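Side-chain contacts in glyoxalase-related enzyme (Fulvimarina pelagi, PDB 3BQX), which is of unknown function but belongs to the vicinal oxygen chelate superfamily and is related to glyoxalases: residues 27-32 with 41-46; 20-25 with 119-124; 100-103 with 109-112. All blocks are in the same frame, centred on the assembly; numbering follows the deposited sequence.

Interaction 1 (27-32 with 41-46); sequences FGWAPV and YQMNGF
Met43, present as selenomethionine, reaches Trp29 with the far end of its side chain. Its CB sits over a face of the Phe46 ring. From there CG runs anti to the carbonyl carbon (chi1 -49°), and further bends at chi2 and chi3 fold the chain over the indole. Met43 SE lies above the six-membered ring of Trp29, 4.5 Å from its centroid, a Met-aromatic contact. The methyl Met43 CE comes closest, 3.5 Å from Trp29 CH2, and makes a CH-pi contact 23° off the ring normal. Phe27 CB covers the opposite face, so the indole is sandwiched between aliphatic groups. A flexible, polarisable methionine can mould itself to such a flat ring.

Tyr41 lies alongside Pro31, both pointing the same way, with Tyr41 CE1 3.6 Å from Pro31 CG. Tyr41 CD1 meets Trp29 CB at 4.0 Å. No direct hydrogen bond joins the segments; instead a water donates to Ala30 O (2.7 Å) and accepts from Gln42 N (2.8 Å). The Gln42 amide bonds to Val137 and Phe139 of the second subunit. The loop after helix 16-26 is thus held on strand 38-42 by apolar packing, with one water satisfying two backbone groups.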
loop_
_atom_site.group_PDB
_atom_site.type_symbol
_atom_site.label_atom_id
_atom_site.label_comp_id
_atom_site.label_asym_id
_atom_site.label_seq_id
_atom_site.Cartn_x
_atom_site.Cartn_y
_atom_site.Cartn_z
ATOM N N PHE A 27 -5.697 -11.904 -10.344
ATOM C CA PHE A 27 -6.297 -11.925 -9.011
ATOM C C PHE A 27 -7.797 -12.202 -9.011
ATOM O O PHE A 27 -8.348 -12.636 -8.001
ATOM C CB PHE A 27 -6.054 -10.596 -8.287
ATOM C CG PHE A 27 -4.808 -10.570 -7.441
ATOM C CD1 PHE A 27 -3.784 -9.672 -7.720
ATOM C CD2 PHE A 27 -4.674 -11.421 -6.347
ATOM C CE1 PHE A 27 -2.642 -9.621 -6.919
ATOM C CE2 PHE A 27 -3.539 -11.380 -5.538
ATOM C CZ PHE A 27 -2.521 -10.474 -5.826
ATOM N N GLY A 28 -8.453 -11.942 -10.138
ATOM C CA GLY A 28 -9.886 -12.162 -10.218
ATOM C C GLY A 28 -10.667 -10.992 -9.644
ATOM O O GLY A 28 -11.821 -11.141 -9.246
ATOM N N TRP A 29 -10.037 -9.822 -9.606
ATOM C CA TRP A 29 -10.684 -8.631 -9.067
ATOM C C TRP A 29 -11.391 -7.826 -10.147
ATOM O O TRP A 29 -10.997 -7.836 -11.313
ATOM C CB TRP A 29 -9.653 -7.754 -8.355
ATOM C CG TRP A 29 -8.936 -8.468 -7.253
ATOM C CD1 TRP A 29 -9.319 -9.628 -6.644
ATOM C CD2 TRP A 29 -7.726 -8.055 -6.597
ATOM N NE1 TRP A 29 -8.431 -9.964 -5.650
ATOM C CE2 TRP A 29 -7.443 -9.017 -5.601
ATOM C CE3 TRP A 29 -6.856 -6.967 -6.754
ATOM C CZ2 TRP A 29 -6.326 -8.928 -4.769
ATOM C CZ3 TRP A 29 -5.739 -6.879 -5.919
ATOM C CH2 TRP A 29 -5.487 -7.854 -4.943
ATOM N N ALA A 30 -12.450 -7.131 -9.753
ATOM C CA ALA A 30 -13.211 -6.324 -10.691
ATOM C C ALA A 30 -13.167 -4.869 -10.251
ATOM O O ALA A 30 -13.257 -4.564 -9.065
ATOM C CB ALA A 30 -14.649 -6.818 -10.764
ATOM N N PRO A 31 -13.010 -3.953 -11.210
ATOM C CA PRO A 31 -12.957 -2.532 -10.867
ATOM C C PRO A 31 -14.306 -1.974 -10.439
ATOM O O PRO A 31 -15.356 -2.492 -10.833
ATOM C CB PRO A 31 -12.479 -1.879 -12.165
ATOM C CG PRO A 31 -11.720 -2.974 -12.860
ATOM C CD PRO A 31 -12.593 -4.172 -12.606
ATOM N N VAL A 32 -14.270 -0.926 -9.621
ATOM C CA VAL A 32 -15.481 -0.234 -9.197
ATOM C C VAL A 32 -15.529 1.055 -10.038
ATOM O O VAL A 32 -16.590 1.645 -10.242
ATOM C CB VAL A 32 -15.460 0.100 -7.677
ATOM C CG1 VAL A 32 -14.301 1.025 -7.348
ATOM C CG2 VAL A 32 -16.769 0.736 -7.264
ATOM N N TYR A 41 -10.206 -0.264 -7.423
ATOM C CA TYR A 41 -10.753 -1.543 -6.981
ATOM C C TYR A 41 -11.123 -1.360 -5.510
ATOM O O TYR A 41 -10.323 -0.840 -4.731
ATOM C CB TYR A 41 -9.708 -2.662 -7.072
ATOM C CG TYR A 41 -9.137 -2.922 -8.452
ATOM C CD1 TYR A 41 -9.731 -3.843 -9.316
ATOM C CD2 TYR A 41 -8.001 -2.250 -8.888
ATOM C CE1 TYR A 41 -9.199 -4.087 -10.583
ATOM C CE2 TYR A 41 -7.464 -2.482 -10.148
ATOM C CZ TYR A 41 -8.068 -3.401 -10.990
ATOM O OH TYR A 41 -7.543 -3.607 -12.243
ATOM N N GLN A 42 -12.330 -1.763 -5.119
ATOM C CA GLN A 42 -12.723 -1.648 -3.721
ATOM C C GLN A 42 -12.121 -2.817 -2.953
ATOM O O GLN A 42 -12.389 -3.980 -3.268
ATOM C CB GLN A 42 -14.246 -1.671 -3.571
ATOM C CG GLN A 42 -14.694 -1.537 -2.112
ATOM C CD GLN A 42 -14.306 -0.201 -1.501
ATOM O OE1 GLN A 42 -14.735 0.847 -1.971
ATOM N NE2 GLN A 42 -13.481 -0.235 -0.458
HETATM N N MSE A 43 -11.313 -2.510 -1.945
HETATM C CA MSE A 43 -10.658 -3.539 -1.153
HETATM C C MSE A 43 -11.233 -3.658 0.258
HETATM O O MSE A 43 -12.310 -3.126 0.553
HETATM C CB MSE A 43 -9.155 -3.258 -1.093
HETATM C CG MSE A 43 -8.542 -2.970 -2.486
HETATM SE SE MSE A 43 -8.589 -4.405 -3.802
HETATM C CE MSE A 43 -7.198 -5.464 -3.024
ATOM N N ASN A 44 -10.503 -4.347 1.131
ATOM C CA ASN A 44 -10.913 -4.588 2.514
ATOM C C ASN A 44 -10.658 -3.406 3.443
ATOM O O ASN A 44 -9.798 -3.461 4.322
ATOM C CB ASN A 44 -10.200 -5.839 3.051
ATOM C CG ASN A 44 -8.691 -5.792 2.838
ATOM O OD1 ASN A 44 -8.226 -5.537 1.731
ATOM N ND2 ASN A 44 -7.931 -6.046 3.893
ATOM N N GLY A 45 -11.418 -2.335 3.247
ATOM C CA GLY A 45 -11.266 -1.164 4.092
ATOM C C GLY A 45 -10.662 0.041 3.406
ATOM O O GLY A 45 -10.604 1.127 3.982
ATOM N N PHE A 46 -10.223 -0.144 2.166
ATOM C CA PHE A 46 -9.580 0.925 1.413
ATOM C C PHE A 46 -9.736 0.637 -0.072
ATOM O O PHE A 46 -10.278 -0.399 -0.461
ATOM C CB PHE A 46 -8.091 0.966 1.770
ATOM C CG PHE A 46 -7.323 -0.228 1.272
ATOM C CD1 PHE A 46 -6.663 -0.180 0.047
ATOM C CD2 PHE A 46 -7.316 -1.414 1.994
ATOM C CE1 PHE A 46 -6.005 -1.300 -0.459
ATOM C CE2 PHE A 46 -6.658 -2.545 1.495
ATOM C CZ PHE A 46 -6.006 -2.481 0.267
HETATM O O HOH W 1 -13.964 -3.367 -6.777
#

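Interaction 2 (20-25 with 119-124); sequences ARFYGE and HIWEIA
The polar link between helix 16-26 and strand 120-125 runs from Trp121 NE1 to Tyr23 OH, a hydrogen bond of 2.9 Å with an N-H...O angle of 157°. The hydroxyl lies near the indole plane, where the N-H points. Tyr23 OH also shares a hydrogen bond with Asp115 OD2, giving this buried oxygen two partners. Tyrosine fits here because its ring reaches across the core and its tip can serve both a tryptophan N-H and a carboxylate.

The aromatic contacts form a cluster in the core, between helix 16-26 of the first half of the glyoxalase (VOC) fold and the sheet of the second. Both helix rings meet the indole at a slant. The planes of Tyr23 and the Trp121 five-membered ring are inclined at 63°, and Tyr23 CE1 lies 3.6 Å from Trp121 CZ2. Phe22 adds its CE2, 3.9 Å from Trp121 CD1, with the two planes at 44°. Within the helix, Phe22 CD2 sits over the centre of the Tyr23 ring.

Torsions bring these neighbours together on one tryptophan: Phe22 sets CG anti to its own N, whereas Tyr23 sets CG anti to its carbonyl carbon. Leu90 of helix 83-92 packs on Phe22, and Phe27 meets Trp121 edge-to-face. The cluster therefore joins apolar packing to a directional bond, which fixes how the indole is turned and satisfies its N-H within the core.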
loop_
_atom_site.group_PDB
_atom_site.type_symbol
_atom_site.label_atom_id
_atom_site.label_comp_id
_atom_site.label_asym_id
_atom_site.label_seq_id
_atom_site.Cartn_x
_atom_site.Cartn_y
_atom_site.Cartn_z
ATOM N N ALA A 20 -4.878 -4.068 -15.897
ATOM C CA ALA A 20 -6.214 -4.629 -15.718
ATOM C C ALA A 20 -6.210 -6.147 -15.912
ATOM O O ALA A 20 -6.976 -6.864 -15.269
ATOM C CB ALA A 20 -7.191 -3.977 -16.693
ATOM N N ARG A 21 -5.352 -6.631 -16.808
ATOM C CA ARG A 21 -5.247 -8.064 -17.065
ATOM C C ARG A 21 -4.707 -8.791 -15.833
ATOM O O ARG A 21 -5.233 -9.831 -15.430
ATOM C CB ARG A 21 -4.323 -8.323 -18.259
ATOM C CG ARG A 21 -4.118 -9.795 -18.564
ATOM C CD ARG A 21 -2.933 -10.002 -19.491
ATOM N NE ARG A 21 -2.616 -11.416 -19.667
ATOM C CZ ARG A 21 -1.467 -11.862 -20.163
ATOM N NH1 ARG A 21 -0.525 -11.004 -20.532
ATOM N NH2 ARG A 21 -1.257 -13.167 -20.289
ATOM N N PHE A 22 -3.654 -8.234 -15.240
ATOM C CA PHE A 22 -3.048 -8.821 -14.053
ATOM C C PHE A 22 -4.026 -8.877 -12.882
ATOM O O PHE A 22 -4.233 -9.929 -12.282
ATOM C CB PHE A 22 -1.813 -8.018 -13.631
ATOM C CG PHE A 22 -1.119 -8.565 -12.411
ATOM C CD1 PHE A 22 -0.317 -9.700 -12.497
ATOM C CD2 PHE A 22 -1.271 -7.946 -11.168
ATOM C CE1 PHE A 22 0.326 -10.213 -11.369
ATOM C CE2 PHE A 22 -0.631 -8.454 -10.033
ATOM C CZ PHE A 22 0.169 -9.589 -10.136
ATOM N N TYR A 23 -4.640 -7.744 -12.558
ATOM C CA TYR A 23 -5.566 -7.709 -11.433
ATOM C C TYR A 23 -6.895 -8.390 -11.722
ATOM O O TYR A 23 -7.491 -8.997 -10.831
ATOM C CB TYR A 23 -5.761 -6.256 -10.962
ATOM C CG TYR A 23 -4.484 -5.717 -10.341
ATOM C CD1 TYR A 23 -4.037 -6.196 -9.113
ATOM C CD2 TYR A 23 -3.670 -4.836 -11.038
ATOM C CE1 TYR A 23 -2.804 -5.821 -8.599
ATOM C CE2 TYR A 23 -2.428 -4.454 -10.541
ATOM C CZ TYR A 23 -2.000 -4.957 -9.320
ATOM O OH TYR A 23 -0.748 -4.632 -8.848
ATOM N N GLY A 24 -7.337 -8.328 -12.975
ATOM C CA GLY A 24 -8.596 -8.954 -13.340
ATOM C C GLY A 24 -8.509 -10.447 -13.603
ATOM O O GLY A 24 -9.219 -11.233 -12.975
ATOM N N GLU A 25 -7.640 -10.845 -14.527
ATOM C CA GLU A 25 -7.483 -12.257 -14.866
ATOM C C GLU A 25 -6.573 -13.004 -13.899
ATOM O O GLU A 25 -6.709 -14.217 -13.718
ATOM C CB GLU A 25 -6.944 -12.397 -16.291
ATOM C CG GLU A 25 -7.908 -11.912 -17.362
ATOM C CD GLU A 25 -7.329 -12.021 -18.761
ATOM O OE1 GLU A 25 -6.894 -13.128 -19.139
ATOM O OE2 GLU A 25 -7.315 -10.999 -19.483
ATOM N N HIS A 119 5.532 -3.836 -9.426
ATOM C CA HIS A 119 5.100 -3.762 -8.030
ATOM C C HIS A 119 5.032 -5.165 -7.454
ATOM O O HIS A 119 4.337 -6.034 -7.973
ATOM C CB HIS A 119 3.749 -3.066 -7.931
ATOM C CG HIS A 119 3.765 -1.668 -8.458
ATOM N ND1 HIS A 119 4.548 -0.676 -7.907
ATOM C CD2 HIS A 119 3.123 -1.104 -9.507
ATOM C CE1 HIS A 119 4.388 0.440 -8.596
ATOM N NE2 HIS A 119 3.527 0.206 -9.572
ATOM N N ILE A 120 5.755 -5.371 -6.361
ATOM C CA ILE A 120 5.847 -6.668 -5.715
ATOM C C ILE A 120 4.665 -7.110 -4.863
ATOM O O ILE A 120 4.200 -6.380 -3.980
ATOM C CB ILE A 120 7.111 -6.730 -4.829
ATOM C CG1 ILE A 120 8.352 -6.458 -5.687
ATOM C CG2 ILE A 120 7.204 -8.079 -4.145
ATOM C CD1 ILE A 120 9.635 -6.326 -4.884
ATOM N N TRP A 121 4.186 -8.318 -5.136
ATOM C CA TRP A 121 3.096 -8.895 -4.375
ATOM C C TRP A 121 3.563 -10.154 -3.675
ATOM O O TRP A 121 4.233 -11.001 -4.276
ATOM C CB TRP A 121 1.917 -9.276 -5.276
ATOM C CG TRP A 121 1.044 -8.140 -5.642
ATOM C CD1 TRP A 121 1.182 -7.314 -6.715
ATOM C CD2 TRP A 121 -0.087 -7.664 -4.906
ATOM N NE1 TRP A 121 0.204 -6.341 -6.696
ATOM C CE2 TRP A 121 -0.588 -6.539 -5.596
ATOM C CE3 TRP A 121 -0.729 -8.081 -3.730
ATOM C CZ2 TRP A 121 -1.699 -5.820 -5.149
ATOM C CZ3 TRP A 121 -1.841 -7.357 -3.285
ATOM C CH2 TRP A 121 -2.310 -6.245 -3.996
ATOM N N GLU A 122 3.234 -10.275 -2.398
ATOM C CA GLU A 122 3.553 -11.479 -1.657
ATOM C C GLU A 122 2.244 -12.250 -1.560
ATOM O O GLU A 122 1.214 -11.673 -1.218
ATOM C CB GLU A 122 4.040 -11.166 -0.239
ATOM C CG GLU A 122 4.166 -12.425 0.627
ATOM C CD GLU A 122 4.611 -12.128 2.039
ATOM O OE1 GLU A 122 4.437 -10.975 2.482
ATOM O OE2 GLU A 122 5.116 -13.054 2.715
ATOM N N ILE A 123 2.269 -13.533 -1.908
ATOM C CA ILE A 123 1.084 -14.367 -1.779
ATOM C C ILE A 123 1.466 -15.245 -0.604
ATOM O O ILE A 123 2.431 -16.006 -0.675
ATOM C CB ILE A 123 0.822 -15.218 -3.033
ATOM C CG1 ILE A 123 0.686 -14.304 -4.258
ATOM C CG2 ILE A 123 -0.437 -16.044 -2.840
ATOM C CD1 ILE A 123 -0.366 -13.215 -4.120
ATOM N N ALA A 124 0.717 -15.136 0.482
ATOM C CA ALA A 124 1.071 -15.869 1.680
ATOM C C ALA A 124 -0.047 -16.543 2.439
ATOM O O ALA A 124 -1.202 -16.123 2.395
ATOM C CB ALA A 124 1.808 -14.926 2.636
#

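Interaction 3 (100-103 with 109-112); sequences PADA and LRGY
A beta hairpin brings strands 96-102 and 109-114 together at the edge of their four-stranded mixed sheet, and Asp102 and Arg110 form an antiparallel hydrogen-bonded pair near its turn. Asp102 N gives a 3.1 Å bond to Arg110 O, and Arg110 N returns one of 3.0 Å to Asp102 O. Ala101 CA adds a CA-H...O contact to the same Arg110 O.

Asp102 and Arg110 extend from one face of the sheet side by side. Both have CG between the backbone N and the carbonyl carbon, and the arginine bends again at chi2 (86°), which turns its guanidinium toward the carboxylate. The planes of the two groups stand 83° apart, so one nitrogen meets one oxygen rather than the two groups pairing in a plane. Both charges have a second partner: Asp102 OD2 forms a salt bridge with Arg99, and Arg110 NH2 another with Asp59 of the second subunit. This network probably stabilises the ionised forms and ties the hairpin to the second subunit.

Leu109 CD1 lies over the backbone, 3.3 Å from Asp102 C, and 4.0 Å from Ala101 CB; both residues pack on Val83 of helix 83-92. Small Ala101 allows this close approach. Gly111 suits its place because a CB there would press on Ala101 N. At the salt bridge, Arg110 NH1 donates in its guanidinium plane over 2.6 Å to Asp102 OD1, meeting that oxygen from above the carboxylate plane.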
loop_
_atom_site.group_PDB
_atom_site.type_symbol
_atom_site.label_atom_id
_atom_site.label_comp_id
_atom_site.label_asym_id
_atom_site.label_seq_id
_atom_site.Cartn_x
_atom_site.Cartn_y
_atom_site.Cartn_z
ATOM N N PRO A 100 9.485 -18.593 -5.800
ATOM C CA PRO A 100 8.515 -19.682 -5.687
ATOM C C PRO A 100 8.156 -19.857 -4.211
ATOM O O PRO A 100 8.991 -19.635 -3.333
ATOM C CB PRO A 100 9.277 -20.877 -6.249
ATOM C CG PRO A 100 10.159 -20.248 -7.275
ATOM C CD PRO A 100 10.674 -19.022 -6.558
ATOM N N ALA A 101 6.923 -20.261 -3.944
ATOM C CA ALA A 101 6.459 -20.441 -2.576
ATOM C C ALA A 101 7.292 -21.412 -1.747
ATOM O O ALA A 101 7.574 -22.533 -2.172
ATOM C CB ALA A 101 5.003 -20.893 -2.582
ATOM N N ASP A 102 7.685 -20.964 -0.558
ATOM C CA ASP A 102 8.445 -21.785 0.375
ATOM C C ASP A 102 8.155 -21.279 1.783
ATOM O O ASP A 102 7.564 -20.210 1.951
ATOM C CB ASP A 102 9.952 -21.734 0.079
ATOM C CG ASP A 102 10.543 -20.349 0.245
ATOM O OD1 ASP A 102 10.393 -19.756 1.333
ATOM O OD2 ASP A 102 11.173 -19.857 -0.714
ATOM N N ALA A 103 8.564 -22.040 2.791
ATOM C CA ALA A 103 8.314 -21.661 4.175
ATOM C C ALA A 103 9.258 -20.577 4.682
ATOM O O ALA A 103 10.472 -20.771 4.736
ATOM C CB ALA A 103 8.409 -22.890 5.073
ATOM N N LEU A 109 3.627 -20.331 4.545
ATOM C CA LEU A 109 4.119 -20.517 3.183
ATOM C C LEU A 109 3.894 -19.225 2.405
ATOM O O LEU A 109 2.812 -18.647 2.471
ATOM C CB LEU A 109 3.362 -21.666 2.508
ATOM C CG LEU A 109 3.759 -22.007 1.068
ATOM C CD1 LEU A 109 5.166 -22.579 1.047
ATOM C CD2 LEU A 109 2.774 -23.011 0.485
ATOM N N ARG A 110 4.908 -18.764 1.684
ATOM C CA ARG A 110 4.752 -17.539 0.909
ATOM C C ARG A 110 5.706 -17.441 -0.269
ATOM O O ARG A 110 6.827 -17.959 -0.233
ATOM C CB ARG A 110 4.919 -16.307 1.815
ATOM C CG ARG A 110 6.317 -16.105 2.402
ATOM C CD ARG A 110 7.240 -15.336 1.460
ATOM N NE ARG A 110 8.601 -15.267 1.990
ATOM C CZ ARG A 110 9.447 -16.294 2.009
ATOM N NH1 ARG A 110 9.075 -17.473 1.522
ATOM N NH2 ARG A 110 10.656 -16.148 2.532
ATOM N N GLY A 111 5.235 -16.779 -1.321
ATOM C CA GLY A 111 6.024 -16.566 -2.517
ATOM C C GLY A 111 5.838 -15.132 -2.981
ATOM O O GLY A 111 5.043 -14.393 -2.396
ATOM N N TYR A 112 6.557 -14.728 -4.020
ATOM C CA TYR A 112 6.452 -13.366 -4.535
ATOM C C TYR A 112 6.270 -13.322 -6.046
ATOM O O TYR A 112 6.901 -14.085 -6.784
ATOM C CB TYR A 112 7.700 -12.558 -4.169
ATOM C CG TYR A 112 7.808 -12.154 -2.715
ATOM C CD1 TYR A 112 7.172 -11.003 -2.240
ATOM C CD2 TYR A 112 8.592 -12.890 -1.819
ATOM C CE1 TYR A 112 7.324 -10.591 -0.919
ATOM C CE2 TYR A 112 8.744 -12.485 -0.496
ATOM C CZ TYR A 112 8.111 -11.333 -0.055
ATOM O OH TYR A 112 8.292 -10.895 1.238
#

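In the fold
Along the chain, interactions 1 and 3 come in series, both nested inside the long loop closed by interaction 2. Interaction 1 packs a loop on strand 38-42 of the sheet of strands 8-13, 47-52, 38-42 and 33-34, whereas interaction 3 lies in the sheet of strands 71-76, 120-125, 109-114 and 96-102. Their centres are about 23 Å apart. Interaction 2 is centred about 12 Å from interaction 1 and 15 Å from interaction 3. Its helix runs on into the loop of interaction 1, where Trp29 N probably hydrogen-bonds to Tyr23 O, and its strand neighbours 109-114. Interaction 2 bridges the two like-ordered halves, while interactions 1 and 3 each tie parts within one half; all three touch the second subunit.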